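Local coordinates for protein alpha-rhamnosidase (Dictyoglomus thermophilum, PDB 6I60) that probably hydrolyses terminal non-reducing alpha-L-rhamnose residues from alpha-L-rhamnosides, at residues R214-G219 and F431-F436; N371-I376 and S817-M822; W484-N489 and F519-I524. One frame throughout, in Å; residues are numbered along the deposited sequence.

Contact 1: residues R214-G219 and F431-F436; sequences RVLDPG and FTYHGF
D217 OD2, one residue past the L216 that meets Y433, is held by two hydroxyls, Y202 OH and T230 OG1. These bonds are likely to steady the loop just beyond the leucine. L216 has a positive phi (53°), and a cis peptide bond joins D217 to P218. No polar group of 214-219 bonds to 431-436. The contact rests on the branches of L216.

The two methyl groups divide the work. L216 CD1 lies 3.8 Å from Y433 CD2, coming at the ring obliquely. It also meets the start of that side chain, 4.0 Å from Y433 CB. L216 CD2 goes to the backbone instead, 4.0 Å from T432 N, with F431 CA a little farther off. The leucine and tyrosine side chains cross at about a right angle. Y433 CB already points toward L216; with CG between the backbone N and the carbonyl carbon (chi1 79°), CD2 of the ring comes beside L216 CD1. F431 and T432 start their side chains away from the leucine, leaving backbone atoms for CD2 to rest on. All four touching residues are buried, yet the two segments hide just 128 Å² between them. The patch is small: one methyl on a ring, the other on the peptide backbone.

The contact joins the rhamnosidase N-terminal domain, through a loop between strands 209-210 and 226-233, to the concanavalin-like domain, through the run into strand 434-436. Y433 also faces the six-hairpin domain: its ring makes a cation-pi contact with R503, which bonds to Y433 O as well, and M491 touches both Y433 and L216. L201 of strand 201-206 packs against L216 and F431, and E303 of strand 302-306 accepts a bond from F431 N.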
loop_
_atom_site.group_PDB
_atom_site.type_symbol
_atom_site.label_atom_id
_atom_site.label_comp_id
_atom_site.label_asym_id
_atom_site.label_seq_id
_atom_site.Cartn_x
_atom_site.Cartn_y
_atom_site.Cartn_z
ATOM N N ARG A 214 -2.332 -12.800 -11.560
ATOM C CA ARG A 214 -2.748 -12.266 -10.274
ATOM C C ARG A 214 -3.662 -13.258 -9.566
ATOM O O ARG A 214 -4.147 -14.228 -10.154
ATOM C CB ARG A 214 -3.456 -10.917 -10.449
ATOM C CG ARG A 214 -2.938 -10.101 -11.619
ATOM C CD ARG A 214 -4.048 -9.278 -12.251
ATOM N NE ARG A 214 -3.532 -8.325 -13.229
ATOM C CZ ARG A 214 -4.029 -7.107 -13.416
ATOM N NH1 ARG A 214 -5.058 -6.694 -12.688
ATOM N NH2 ARG A 214 -3.500 -6.301 -14.328
ATOM N N VAL A 215 -3.891 -12.997 -8.277
ATOM C CA VAL A 215 -4.784 -13.795 -7.447
ATOM C C VAL A 215 -5.648 -12.848 -6.626
ATOM O O VAL A 215 -5.329 -11.670 -6.455
ATOM C CB VAL A 215 -4.019 -14.765 -6.518
ATOM C CG1 VAL A 215 -3.417 -15.907 -7.320
ATOM C CG2 VAL A 215 -2.938 -14.025 -5.746
ATOM N N LEU A 216 -6.761 -13.384 -6.117
ATOM C CA LEU A 216 -7.701 -12.623 -5.289
ATOM C C LEU A 216 -8.128 -11.329 -5.979
ATOM O O LEU A 216 -8.162 -10.254 -5.373
ATOM C CB LEU A 216 -7.110 -12.340 -3.905
ATOM C CG LEU A 216 -6.788 -13.575 -3.058
ATOM C CD1 LEU A 216 -6.442 -13.176 -1.637
ATOM C CD2 LEU A 216 -7.946 -14.564 -3.068
ATOM N N ASP A 217 -8.450 -11.437 -7.267
ATOM C CA ASP A 217 -8.928 -10.435 -8.208
ATOM C C ASP A 217 -10.448 -10.495 -8.320
ATOM O O ASP A 217 -11.027 -11.588 -8.316
ATOM C CB ASP A 217 -8.307 -10.655 -9.588
ATOM C CG ASP A 217 -8.099 -9.362 -10.351
ATOM O OD1 ASP A 217 -7.422 -8.456 -9.820
ATOM O OD2 ASP A 217 -8.615 -9.250 -11.484
ATOM N N PRO A 218 -11.140 -9.349 -8.417
ATOM C CA PRO A 218 -10.562 -8.002 -8.425
ATOM C C PRO A 218 -10.302 -7.448 -7.028
ATOM O O PRO A 218 -10.430 -8.170 -6.038
ATOM C CB PRO A 218 -11.632 -7.180 -9.137
ATOM C CG PRO A 218 -12.910 -7.847 -8.755
ATOM C CD PRO A 218 -12.603 -9.317 -8.598
ATOM N N GLY A 219 -9.945 -6.163 -6.960
ATOM C CA GLY A 219 -9.685 -5.535 -5.685
ATOM C C GLY A 219 -10.952 -5.248 -4.898
ATOM O O GLY A 219 -12.050 -5.122 -5.440
ATOM N N PHE A 431 -9.659 -18.874 -3.065
ATOM C CA PHE A 431 -10.652 -17.875 -2.690
ATOM C C PHE A 431 -10.543 -17.488 -1.218
ATOM O O PHE A 431 -11.548 -17.175 -0.577
ATOM C CB PHE A 431 -12.062 -18.375 -3.008
ATOM C CG PHE A 431 -12.337 -18.520 -4.479
ATOM C CD1 PHE A 431 -11.952 -17.531 -5.369
ATOM C CD2 PHE A 431 -12.980 -19.644 -4.969
ATOM C CE1 PHE A 431 -12.204 -17.661 -6.724
ATOM C CE2 PHE A 431 -13.237 -19.780 -6.324
ATOM C CZ PHE A 431 -12.847 -18.786 -7.202
ATOM N N THR A 432 -9.329 -17.498 -0.676
ATOM C CA THR A 432 -9.106 -17.149 0.721
ATOM C C THR A 432 -7.632 -16.825 0.917
ATOM O O THR A 432 -6.802 -17.046 0.031
ATOM C CB THR A 432 -9.537 -18.280 1.660
ATOM O OG1 THR A 432 -9.185 -17.949 3.010
ATOM C CG2 THR A 432 -8.849 -19.577 1.271
ATOM N N TYR A 433 -7.317 -16.295 2.096
ATOM C CA TYR A 433 -5.934 -16.095 2.502
ATOM C C TYR A 433 -5.882 -16.008 4.020
ATOM O O TYR A 433 -6.858 -15.617 4.666
ATOM C CB TYR A 433 -5.322 -14.846 1.850
ATOM C CG TYR A 433 -5.688 -13.524 2.491
ATOM C CD1 TYR A 433 -4.873 -12.948 3.456
ATOM C CD2 TYR A 433 -6.835 -12.839 2.111
ATOM C CE1 TYR A 433 -5.196 -11.738 4.036
ATOM C CE2 TYR A 433 -7.167 -11.624 2.686
ATOM C CZ TYR A 433 -6.342 -11.078 3.647
ATOM O OH TYR A 433 -6.661 -9.872 4.227
ATOM N N HIS A 434 -4.739 -16.395 4.581
ATOM C CA HIS A 434 -4.547 -16.404 6.022
ATOM C C HIS A 434 -3.242 -15.708 6.378
ATOM O O HIS A 434 -2.311 -15.641 5.571
ATOM C CB HIS A 434 -4.534 -17.836 6.588
ATOM C CG HIS A 434 -5.392 -18.800 5.827
ATOM N ND1 HIS A 434 -6.762 -18.857 5.979
ATOM C CD2 HIS A 434 -5.074 -19.752 4.919
ATOM C CE1 HIS A 434 -7.250 -19.799 5.192
ATOM N NE2 HIS A 434 -6.248 -20.357 4.538
ATOM N N GLY A 435 -3.194 -15.176 7.597
ATOM C CA GLY A 435 -1.969 -14.639 8.154
ATOM C C GLY A 435 -1.448 -15.563 9.232
ATOM O O GLY A 435 -2.153 -15.841 10.207
ATOM N N PHE A 436 -0.223 -16.055 9.076
ATOM C CA PHE A 436 0.235 -17.131 9.941
ATOM C C PHE A 436 1.748 -17.247 9.874
ATOM O O PHE A 436 2.399 -16.712 8.972
ATOM C CB PHE A 436 -0.410 -18.465 9.548
ATOM C CG PHE A 436 -0.103 -18.893 8.139
ATOM C CD1 PHE A 436 -0.800 -18.355 7.068
ATOM C CD2 PHE A 436 0.885 -19.829 7.886
ATOM C CE1 PHE A 436 -0.518 -18.745 5.771
ATOM C CE2 PHE A 436 1.172 -20.221 6.591
ATOM C CZ PHE A 436 0.468 -19.678 5.533
#

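Contact 2: residues N371-I376 and S817-M822; sequences NYTGWI and SHNHIM
In N371 and N819 alike, CG lies opposite the backbone N (chi1 -165° and -160°), and each side chain extends towards the other segment. Here the concanavalin-like beta domain meets the catalytic (alpha/alpha)6 barrel of the six-hairpin family. N371 comes from short strand 371-373, N819 from the loop before helix 826-835.

The two amides approach obliquely, their planes 57° apart. N371 OD1 and N819 ND2 are 3.7 Å apart, too far for a hydrogen bond; N819 ND2 makes a weak bond with S488 OG of helix 473-488 instead. N371 ND2 lies 3.6 Å from H818 O, also a contact and not a bond; H818 O is bonded to T802 OG1.

The polar link between the segments runs through a third residue. One carboxylate oxygen of E395, OE2, bonds to N371 ND2, and the other, OE1, bonds to H818 N. An alanine in place of N371 is likely to leave E395 OE2 without this amide donor and to break the bridge from strand to loop.

On the loop side, S817 OG gathers the chain. It accepts a weak bond from N819 N at 3.3 Å, and Q499 OE1 is also bonded to it. H820 ND1 donates to S817 OG at 3.1 Å, almost within the plane of the imidazole.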
loop_
_atom_site.group_PDB
_atom_site.type_symbol
_atom_site.label_atom_id
_atom_site.label_comp_id
_atom_site.label_asym_id
_atom_site.label_seq_id
_atom_site.Cartn_x
_atom_site.Cartn_y
_atom_site.Cartn_z
ATOM N N ASN A 371 6.087 -14.691 10.235
ATOM C CA ASN A 371 4.656 -14.426 10.153
ATOM C C ASN A 371 4.370 -13.707 8.839
ATOM O O ASN A 371 4.708 -12.528 8.680
ATOM C CB ASN A 371 4.205 -13.596 11.351
ATOM C CG ASN A 371 2.701 -13.586 11.526
ATOM O OD1 ASN A 371 1.951 -13.918 10.608
ATOM N ND2 ASN A 371 2.249 -13.195 12.710
ATOM N N TYR A 372 3.753 -14.412 7.892
ATOM C CA TYR A 372 3.458 -13.835 6.585
ATOM C C TYR A 372 1.989 -14.023 6.234
ATOM O O TYR A 372 1.186 -14.411 7.090
ATOM C CB TYR A 372 4.354 -14.451 5.506
ATOM C CG TYR A 372 4.094 -15.916 5.227
ATOM C CD1 TYR A 372 4.400 -16.890 6.171
ATOM C CD2 TYR A 372 3.554 -16.326 4.015
ATOM C CE1 TYR A 372 4.167 -18.230 5.919
ATOM C CE2 TYR A 372 3.319 -17.665 3.752
ATOM C CZ TYR A 372 3.627 -18.612 4.708
ATOM O OH TYR A 372 3.397 -19.945 4.452
ATOM N N THR A 373 1.624 -13.750 4.983
ATOM C CA THR A 373 0.238 -13.818 4.546
ATOM C C THR A 373 0.129 -14.618 3.258
ATOM O O THR A 373 1.052 -14.642 2.437
ATOM C CB THR A 373 -0.356 -12.425 4.325
ATOM O OG1 THR A 373 0.544 -11.636 3.538
ATOM C CG2 THR A 373 -0.584 -11.745 5.649
ATOM N N GLY A 374 -1.022 -15.260 3.086
ATOM C CA GLY A 374 -1.271 -16.075 1.917
ATOM C C GLY A 374 -1.815 -17.444 2.264
ATOM O O GLY A 374 -2.676 -17.578 3.139
ATOM N N TRP A 375 -1.320 -18.468 1.578
ATOM C CA TRP A 375 -1.762 -19.834 1.805
ATOM C C TRP A 375 -0.569 -20.759 1.603
ATOM O O TRP A 375 0.568 -20.309 1.434
ATOM C CB TRP A 375 -2.933 -20.184 0.878
ATOM C CG TRP A 375 -2.654 -19.926 -0.573
ATOM C CD1 TRP A 375 -1.876 -20.678 -1.406
ATOM C CD2 TRP A 375 -3.154 -18.841 -1.364
ATOM N NE1 TRP A 375 -1.861 -20.128 -2.665
ATOM C CE2 TRP A 375 -2.638 -19.000 -2.665
ATOM C CE3 TRP A 375 -3.989 -17.752 -1.098
ATOM C CZ2 TRP A 375 -2.929 -18.111 -3.697
ATOM C CZ3 TRP A 375 -4.277 -16.870 -2.124
ATOM C CH2 TRP A 375 -3.749 -17.055 -3.408
ATOM N N ILE A 376 -0.829 -22.064 1.620
ATOM C CA ILE A 376 0.207 -23.062 1.403
ATOM C C ILE A 376 -0.230 -23.984 0.274
ATOM O O ILE A 376 -1.407 -24.057 -0.087
ATOM C CB ILE A 376 0.518 -23.877 2.677
ATOM C CG1 ILE A 376 -0.663 -24.775 3.043
ATOM C CG2 ILE A 376 0.869 -22.958 3.838
ATOM C CD1 ILE A 376 -0.242 -26.117 3.580
ATOM N N SER A 817 -3.654 -9.158 18.305
ATOM C CA SER A 817 -3.082 -9.615 17.045
ATOM C C SER A 817 -1.584 -9.336 16.987
ATOM O O SER A 817 -1.081 -8.375 17.578
ATOM C CB SER A 817 -3.777 -8.947 15.862
ATOM O OG SER A 817 -2.967 -9.013 14.700
ATOM N N HIS A 818 -0.871 -10.190 16.251
ATOM C CA HIS A 818 0.584 -10.147 16.176
ATOM C C HIS A 818 1.092 -9.748 14.795
ATOM O O HIS A 818 2.233 -10.068 14.444
ATOM C CB HIS A 818 1.170 -11.500 16.580
ATOM C CG HIS A 818 1.277 -11.696 18.060
ATOM N ND1 HIS A 818 2.443 -12.101 18.674
ATOM C CD2 HIS A 818 0.365 -11.540 19.048
ATOM C CE1 HIS A 818 2.243 -12.187 19.978
ATOM N NE2 HIS A 818 0.990 -11.852 20.231
ATOM N N ASN A 819 0.278 -9.060 14.003
ATOM C CA ASN A 819 0.701 -8.598 12.686
ATOM C C ASN A 819 -0.030 -7.300 12.350
ATOM O O ASN A 819 -0.772 -7.197 11.376
ATOM C CB ASN A 819 0.463 -9.674 11.630
ATOM C CG ASN A 819 1.293 -9.454 10.376
ATOM O OD1 ASN A 819 1.918 -8.406 10.207
ATOM N ND2 ASN A 819 1.303 -10.443 9.491
ATOM N N HIS A 820 0.184 -6.276 13.167
ATOM C CA HIS A 820 -0.385 -4.960 12.931
ATOM C C HIS A 820 0.660 -4.022 12.340
ATOM O O HIS A 820 1.868 -4.240 12.458
ATOM C CB HIS A 820 -0.950 -4.370 14.224
ATOM C CG HIS A 820 -2.402 -4.668 14.436
ATOM N ND1 HIS A 820 -2.913 -5.947 14.370
ATOM C CD2 HIS A 820 -3.451 -3.856 14.703
ATOM C CE1 HIS A 820 -4.215 -5.907 14.596
ATOM N NE2 HIS A 820 -4.567 -4.651 14.799
ATOM N N ILE A 821 0.171 -2.963 11.700
ATOM C CA ILE A 821 1.025 -2.018 10.990
ATOM C C ILE A 821 0.918 -0.600 11.533
ATOM O O ILE A 821 1.709 0.264 11.124
ATOM C CB ILE A 821 0.724 -2.033 9.474
ATOM C CG1 ILE A 821 1.847 -1.372 8.668
ATOM C CG2 ILE A 821 -0.625 -1.385 9.188
ATOM C CD1 ILE A 821 3.238 -1.746 9.128
ATOM N N MET A 822 -0.010 -0.329 12.456
ATOM C CA MET A 822 -0.205 1.039 12.927
ATOM C C MET A 822 1.035 1.571 13.637
ATOM O O MET A 822 1.371 2.754 13.511
ATOM C CB MET A 822 -1.424 1.109 13.847
ATOM C CG MET A 822 -1.576 -0.089 14.771
ATOM S SD MET A 822 -3.155 -0.080 15.642
ATOM C CE MET A 822 -2.729 -0.966 17.137
#

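Contact 3: residues W484-N489 and F519-I524; sequences WGQLSN and FNFDMI
L487 and F521 make the main apolar contact, a CH-pi interaction. L487 CD2 sits over one face of the F521 ring, 3.6 Å from its centroid and 16° off the ring normal. It is shifted towards the rim, where the nearest ring atom to L487 CD2 is F521 CZ at 3.5 Å. The other face is taken by N520 CB, from the preceding residue, so the ring lies between two aliphatic groups. With F521 CG anti to its carbonyl carbon (chi1 -41°), the ring is carried over towards L487 and Q486.

Q486 adds a second apolar contact. Its CG lies 3.6 Å from F521 CE2, at an oblique approach. The two side chains run past each other in opposite directions.

The contact joins the first long helix of the six-hairpin domain, 473-488, to the end of helix 514-520, within an (alpha/alpha)6 barrel. F521 is the first residue to leave helical geometry, and its ring turns back onto helix 473-488, where I483 also touches it.

Hydrogen bonds shape the end of helix 473-488. W484 O accepts twice from S488: from S488 N at 2.9 Å, and from S488 OG at 3.0 Å. The two donors come from opposite faces of the carbonyl plane. At the last turn N489 N bonds to Q486 O at 2.9 Å, three residues back. Its bond to G485 O is weak, as is the one from N489 ND2 to G485 O.

Polar side-chain bonds tie helix 514-520 to helix 826-835: N520 OD1 pairs with Y831 OH, and N520 ND2 with D827 OD2.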
loop_
_atom_site.group_PDB
_atom_site.type_symbol
_atom_site.label_atom_id
_atom_site.label_comp_id
_atom_site.label_asym_id
_atom_site.label_seq_id
_atom_site.Cartn_x
_atom_site.Cartn_y
_atom_site.Cartn_z
ATOM N N TRP A 484 7.768 -6.812 6.460
ATOM C CA TRP A 484 6.845 -7.935 6.329
ATOM C C TRP A 484 5.455 -7.581 6.834
ATOM O O TRP A 484 4.458 -8.077 6.298
ATOM C CB TRP A 484 7.381 -9.152 7.082
ATOM C CG TRP A 484 8.445 -9.893 6.342
ATOM C CD1 TRP A 484 9.780 -9.616 6.334
ATOM C CD2 TRP A 484 8.266 -11.036 5.498
ATOM N NE1 TRP A 484 10.444 -10.515 5.536
ATOM C CE2 TRP A 484 9.537 -11.398 5.011
ATOM C CE3 TRP A 484 7.154 -11.788 5.104
ATOM C CZ2 TRP A 484 9.729 -12.480 4.154
ATOM C CZ3 TRP A 484 7.347 -12.860 4.252
ATOM C CH2 TRP A 484 8.624 -13.197 3.787
ATOM N N GLY A 485 5.366 -6.728 7.856
ATOM C CA GLY A 485 4.064 -6.361 8.385
ATOM C C GLY A 485 3.272 -5.484 7.436
ATOM O O GLY A 485 2.054 -5.641 7.301
ATOM N N GLN A 486 3.947 -4.548 6.766
ATOM C CA GLN A 486 3.263 -3.685 5.809
ATOM C C GLN A 486 2.754 -4.489 4.619
ATOM O O GLN A 486 1.591 -4.356 4.218
ATOM C CB GLN A 486 4.197 -2.564 5.350
ATOM C CG GLN A 486 3.570 -1.605 4.351
ATOM C CD GLN A 486 2.389 -0.851 4.930
ATOM O OE1 GLN A 486 2.558 0.167 5.602
ATOM N NE2 GLN A 486 1.184 -1.348 4.672
ATOM N N LEU A 487 3.616 -5.332 4.043
ATOM C CA LEU A 487 3.194 -6.179 2.933
ATOM C C LEU A 487 2.079 -7.124 3.356
ATOM O O LEU A 487 1.157 -7.399 2.579
ATOM C CB LEU A 487 4.389 -6.964 2.392
ATOM C CG LEU A 487 5.493 -6.131 1.742
ATOM C CD1 LEU A 487 6.473 -7.015 0.982
ATOM C CD2 LEU A 487 4.881 -5.086 0.825
ATOM N N SER A 488 2.140 -7.627 4.593
ATOM C CA SER A 488 1.071 -8.471 5.112
ATOM C C SER A 488 -0.264 -7.745 5.163
ATOM O O SER A 488 -1.313 -8.398 5.159
ATOM C CB SER A 488 1.435 -8.975 6.507
ATOM O OG SER A 488 2.300 -10.090 6.427
ATOM N N ASN A 489 -0.251 -6.414 5.207
ATOM C CA ASN A 489 -1.464 -5.616 5.314
ATOM C C ASN A 489 -1.732 -4.809 4.049
ATOM O O ASN A 489 -2.246 -3.689 4.116
ATOM C CB ASN A 489 -1.387 -4.696 6.530
ATOM C CG ASN A 489 -1.712 -5.417 7.816
ATOM O OD1 ASN A 489 -2.808 -5.954 7.980
ATOM N ND2 ASN A 489 -0.758 -5.440 8.740
ATOM N N PHE A 519 8.246 5.091 1.719
ATOM C CA PHE A 519 9.701 4.969 1.749
ATOM C C PHE A 519 10.164 3.582 1.326
ATOM O O PHE A 519 11.230 3.447 0.715
ATOM C CB PHE A 519 10.230 5.291 3.146
ATOM C CG PHE A 519 10.757 6.688 3.286
ATOM C CD1 PHE A 519 9.995 7.671 3.896
ATOM C CD2 PHE A 519 12.012 7.021 2.802
ATOM C CE1 PHE A 519 10.474 8.960 4.022
ATOM C CE2 PHE A 519 12.498 8.309 2.926
ATOM C CZ PHE A 519 11.728 9.280 3.536
ATOM N N ASN A 520 9.382 2.549 1.632
ATOM C CA ASN A 520 9.795 1.178 1.363
ATOM C C ASN A 520 9.287 0.642 0.032
ATOM O O ASN A 520 9.976 -0.168 -0.600
ATOM C CB ASN A 520 9.318 0.256 2.489
ATOM C CG ASN A 520 10.230 0.293 3.695
ATOM O OD1 ASN A 520 11.453 0.225 3.566
ATOM N ND2 ASN A 520 9.639 0.403 4.879
ATOM N N PHE A 521 8.105 1.067 -0.410
ATOM C CA PHE A 521 7.474 0.485 -1.586
ATOM C C PHE A 521 6.902 1.582 -2.471
ATOM O O PHE A 521 6.636 2.700 -2.021
ATOM C CB PHE A 521 6.370 -0.507 -1.194
ATOM C CG PHE A 521 6.729 -1.381 -0.023
ATOM C CD1 PHE A 521 7.645 -2.411 -0.163
ATOM C CD2 PHE A 521 6.155 -1.169 1.219
ATOM C CE1 PHE A 521 7.979 -3.213 0.911
ATOM C CE2 PHE A 521 6.486 -1.969 2.296
ATOM C CZ PHE A 521 7.399 -2.991 2.140
ATOM N N ASP A 522 6.729 1.247 -3.749
ATOM C CA ASP A 522 6.059 2.122 -4.706
ATOM C C ASP A 522 4.560 2.073 -4.431
ATOM O O ASP A 522 3.908 1.057 -4.695
ATOM C CB ASP A 522 6.377 1.689 -6.134
ATOM C CG ASP A 522 5.832 2.649 -7.175
ATOM O OD1 ASP A 522 6.327 2.630 -8.324
ATOM O OD2 ASP A 522 4.909 3.423 -6.848
ATOM N N MET A 523 4.009 3.168 -3.903
ATOM C CA MET A 523 2.638 3.174 -3.409
ATOM C C MET A 523 1.719 4.164 -4.109
ATOM O O MET A 523 0.542 4.246 -3.739
ATOM C CB MET A 523 2.621 3.470 -1.903
ATOM C CG MET A 523 3.572 2.620 -1.085
ATOM S SD MET A 523 2.848 1.045 -0.608
ATOM C CE MET A 523 1.186 1.554 -0.176
ATOM N N ILE A 524 2.206 4.917 -5.101
ATOM C CA ILE A 524 1.373 5.955 -5.705
ATOM C C ILE A 524 0.193 5.337 -6.449
ATOM O O ILE A 524 -0.922 5.871 -6.419
ATOM C CB ILE A 524 2.213 6.866 -6.619
ATOM C CG1 ILE A 524 1.322 7.933 -7.257
ATOM C CG2 ILE A 524 2.936 6.054 -7.686
ATOM C CD1 ILE A 524 1.957 9.293 -7.334
#

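Contacts 1 and 2 have centres about 13 Å apart, as do contacts 2 and 3; contacts 1 and 3 do not touch, their centres about 16 Å and their nearest atoms about 5 Å apart. Contacts 1 and 2 share the two-stranded antiparallel sheet of 371-373 and 434-436, and their segments alternate along the chain. Contacts 2 and 3 meet where N489 ND2 reaches N819 O, a probable hydrogen bond of 3.2 Å. Both segments of contact 3 fall between those of contact 2 in sequence. The three thus form a path from the N-terminal domain, through the concanavalin-like domain, to the helices of the six-hairpin domain, joining chain parts up to 441 residues apart.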